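Local coordinates for protein caspase-1 subunit p19/18 (Spodoptera frugiperda, PDB 1M72) that probably cuts target proteins as an executioner cysteine protease in the caspase cascade that carries out apoptosis, at residues Phe146-Gln151 and Ser202-Ala207. Sequence-based numbering, arbitrary orientation.
Sequences FIQACQ and SWFMQA
Gln-148 reaches from the end of strand 143-148 to the start of helix 203-215, its carboxamide lying against the CB and OG of Ser-202. CG stands anti to the backbone N (chi1 170°) and the chain then bends at chi2, which brings OE1 to 3.3 Å from Phe-204 CB, near the plane of that ring. A water links the pair: it donates to Gln-148 OE1 (2.7 Å) and accepts from Phe-204 N. Ser-202 suits the N-cap because its short OG accepts from Met-205 N at 3.0 Å; it is also hydrogen-bonded to Asp-57. An amide suits position 148 because OE1 can accept from the water while NE2 is hydrogen-bonded to Ser-194 and to an acidic side chain of the bound peptide. Toward Phe-146 the contact becomes mainly apolar. Phe-204 CZ comes to the edge of the Phe-146 ring, 4.0 Å from CD2, the side chains crossing at about a right angle, and the flexible Met-205 puts CE against Phe-146 CB. This is the caspase alpha/beta fold: helix 203-215 packs against the central mixed sheet, whose strand 143-148 runs into the loop of Cys-150, probably the catalytic nucleophile, here covalently linked to the peptide in the substrate cleft.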
loop_
_atom_site.group_PDB
_atom_site.type_symbol
_atom_site.label_atom_id
_atom_site.label_comp_id
_atom_site.label_asym_id
_atom_site.label_seq_id
_atom_site.Cartn_x
_atom_site.Cartn_y
_atom_site.Cartn_z
ATOM N N PHE C 146 1.488 -5.233 11.006
ATOM C CA PHE C 146 0.859 -6.363 10.365
ATOM C C PHE C 146 -0.482 -6.617 10.999
ATOM O O PHE C 146 -0.589 -6.772 12.219
ATOM C CB PHE C 146 1.749 -7.591 10.458
ATOM C CG PHE C 146 3.010 -7.445 9.698
ATOM C CD1 PHE C 146 4.129 -6.831 10.287
ATOM C CD2 PHE C 146 3.085 -7.875 8.383
ATOM C CE1 PHE C 146 5.305 -6.654 9.563
ATOM C CE2 PHE C 146 4.266 -7.705 7.629
ATOM C CZ PHE C 146 5.386 -7.087 8.228
ATOM N N ILE C 147 -1.511 -6.666 10.164
ATOM C CA ILE C 147 -2.840 -6.857 10.696
ATOM C C ILE C 147 -3.595 -8.031 10.139
ATOM O O ILE C 147 -3.897 -8.093 8.926
ATOM C CB ILE C 147 -3.674 -5.575 10.485
ATOM C CG1 ILE C 147 -2.976 -4.404 11.189
ATOM C CG2 ILE C 147 -5.100 -5.764 11.031
ATOM C CD1 ILE C 147 -3.339 -3.151 10.625
ATOM N N GLN C 148 -3.873 -8.996 11.009
ATOM C CA GLN C 148 -4.690 -10.155 10.603
ATOM C C GLN C 148 -6.068 -9.879 11.231
ATOM O O GLN C 148 -6.216 -9.952 12.438
ATOM C CB GLN C 148 -4.111 -11.453 11.137
ATOM C CG GLN C 148 -5.028 -12.713 10.966
ATOM C CD GLN C 148 -5.563 -12.865 9.559
ATOM O OE1 GLN C 148 -4.824 -12.782 8.566
ATOM N NE2 GLN C 148 -6.855 -13.091 9.458
ATOM N N ALA C 149 -7.037 -9.526 10.391
ATOM C CA ALA C 149 -8.412 -9.203 10.800
ATOM C C ALA C 149 -9.227 -8.891 9.542
ATOM O O ALA C 149 -8.648 -8.526 8.499
ATOM C CB ALA C 149 -8.436 -7.992 11.751
ATOM N N CYS C 150 -10.552 -9.047 9.600
ATOM C CA CYS C 150 -11.349 -8.747 8.411
ATOM C C CYS C 150 -11.460 -7.239 8.290
ATOM O O CYS C 150 -11.405 -6.541 9.305
ATOM C CB CYS C 150 -12.762 -9.282 8.561
ATOM S SG CYS C 150 -12.850 -11.051 8.457
ATOM N N GLN C 151 -11.625 -6.756 7.058
ATOM C CA GLN C 151 -11.782 -5.323 6.803
ATOM C C GLN C 151 -13.200 -5.150 6.217
ATOM O O GLN C 151 -13.491 -4.168 5.531
ATOM C CB GLN C 151 -10.750 -4.821 5.791
ATOM C CG GLN C 151 -9.325 -4.812 6.261
ATOM C CD GLN C 151 -8.542 -3.663 5.612
ATOM O OE1 GLN C 151 -8.787 -2.491 5.912
ATOM N NE2 GLN C 151 -7.613 -3.994 4.717
ATOM N N SER C 202 -4.007 -18.251 10.498
ATOM C CA SER C 202 -4.500 -17.496 9.343
ATOM C C SER C 202 -3.685 -17.701 8.060
ATOM O O SER C 202 -2.485 -18.008 8.091
ATOM C CB SER C 202 -4.578 -15.993 9.665
ATOM O OG SER C 202 -3.301 -15.396 9.730
ATOM N N TRP C 203 -4.349 -17.525 6.921
ATOM C CA TRP C 203 -3.675 -17.669 5.644
ATOM C C TRP C 203 -2.513 -16.679 5.603
ATOM O O TRP C 203 -1.372 -17.057 5.343
ATOM C CB TRP C 203 -4.626 -17.403 4.469
ATOM C CG TRP C 203 -5.752 -18.411 4.327
ATOM C CD1 TRP C 203 -5.992 -19.494 5.118
ATOM C CD2 TRP C 203 -6.788 -18.406 3.328
ATOM N NE1 TRP C 203 -7.114 -20.170 4.674
ATOM C CE2 TRP C 203 -7.617 -19.525 3.578
ATOM C CE3 TRP C 203 -7.092 -17.565 2.240
ATOM C CZ2 TRP C 203 -8.737 -19.830 2.776
ATOM C CZ3 TRP C 203 -8.201 -17.863 1.440
ATOM C CH2 TRP C 203 -9.013 -18.986 1.713
ATOM N N PHE C 204 -2.813 -15.415 5.891
ATOM C CA PHE C 204 -1.815 -14.358 5.880
ATOM C C PHE C 204 -0.597 -14.695 6.771
ATOM O O PHE C 204 0.538 -14.647 6.303
ATOM C CB PHE C 204 -2.469 -13.030 6.316
ATOM C CG PHE C 204 -1.536 -11.846 6.300
ATOM C CD1 PHE C 204 -0.782 -11.540 5.161
ATOM C CD2 PHE C 204 -1.452 -11.001 7.411
ATOM C CE1 PHE C 204 0.042 -10.397 5.134
ATOM C CE2 PHE C 204 -0.630 -9.853 7.396
ATOM C CZ PHE C 204 0.116 -9.555 6.254
ATOM N N MET C 205 -0.837 -15.025 8.039
ATOM C CA MET C 205 0.244 -15.359 8.946
ATOM C C MET C 205 0.988 -16.657 8.547
ATOM O O MET C 205 2.195 -16.753 8.747
ATOM C CB MET C 205 -0.272 -15.433 10.376
ATOM C CG MET C 205 -0.577 -14.088 10.956
ATOM S SD MET C 205 0.929 -13.037 11.201
ATOM C CE MET C 205 0.248 -11.460 11.116
ATOM N N GLN C 206 0.296 -17.637 7.970
ATOM C CA GLN C 206 0.999 -18.851 7.532
ATOM C C GLN C 206 1.988 -18.472 6.427
ATOM O O GLN C 206 3.157 -18.910 6.409
ATOM C CB GLN C 206 0.044 -19.892 6.935
ATOM C CG GLN C 206 -0.840 -20.619 7.907
ATOM C CD GLN C 206 -1.773 -21.580 7.180
ATOM O OE1 GLN C 206 -1.314 -22.498 6.506
ATOM N NE2 GLN C 206 -3.088 -21.364 7.310
ATOM N N ALA C 207 1.504 -17.681 5.481
ATOM C CA ALA C 207 2.348 -17.285 4.373
ATOM C C ALA C 207 3.438 -16.302 4.828
ATOM O O ALA C 207 4.578 -16.398 4.402
ATOM C CB ALA C 207 1.476 -16.674 3.231
HETATM O O HOH W 1 -5.604 -14.481 6.557
#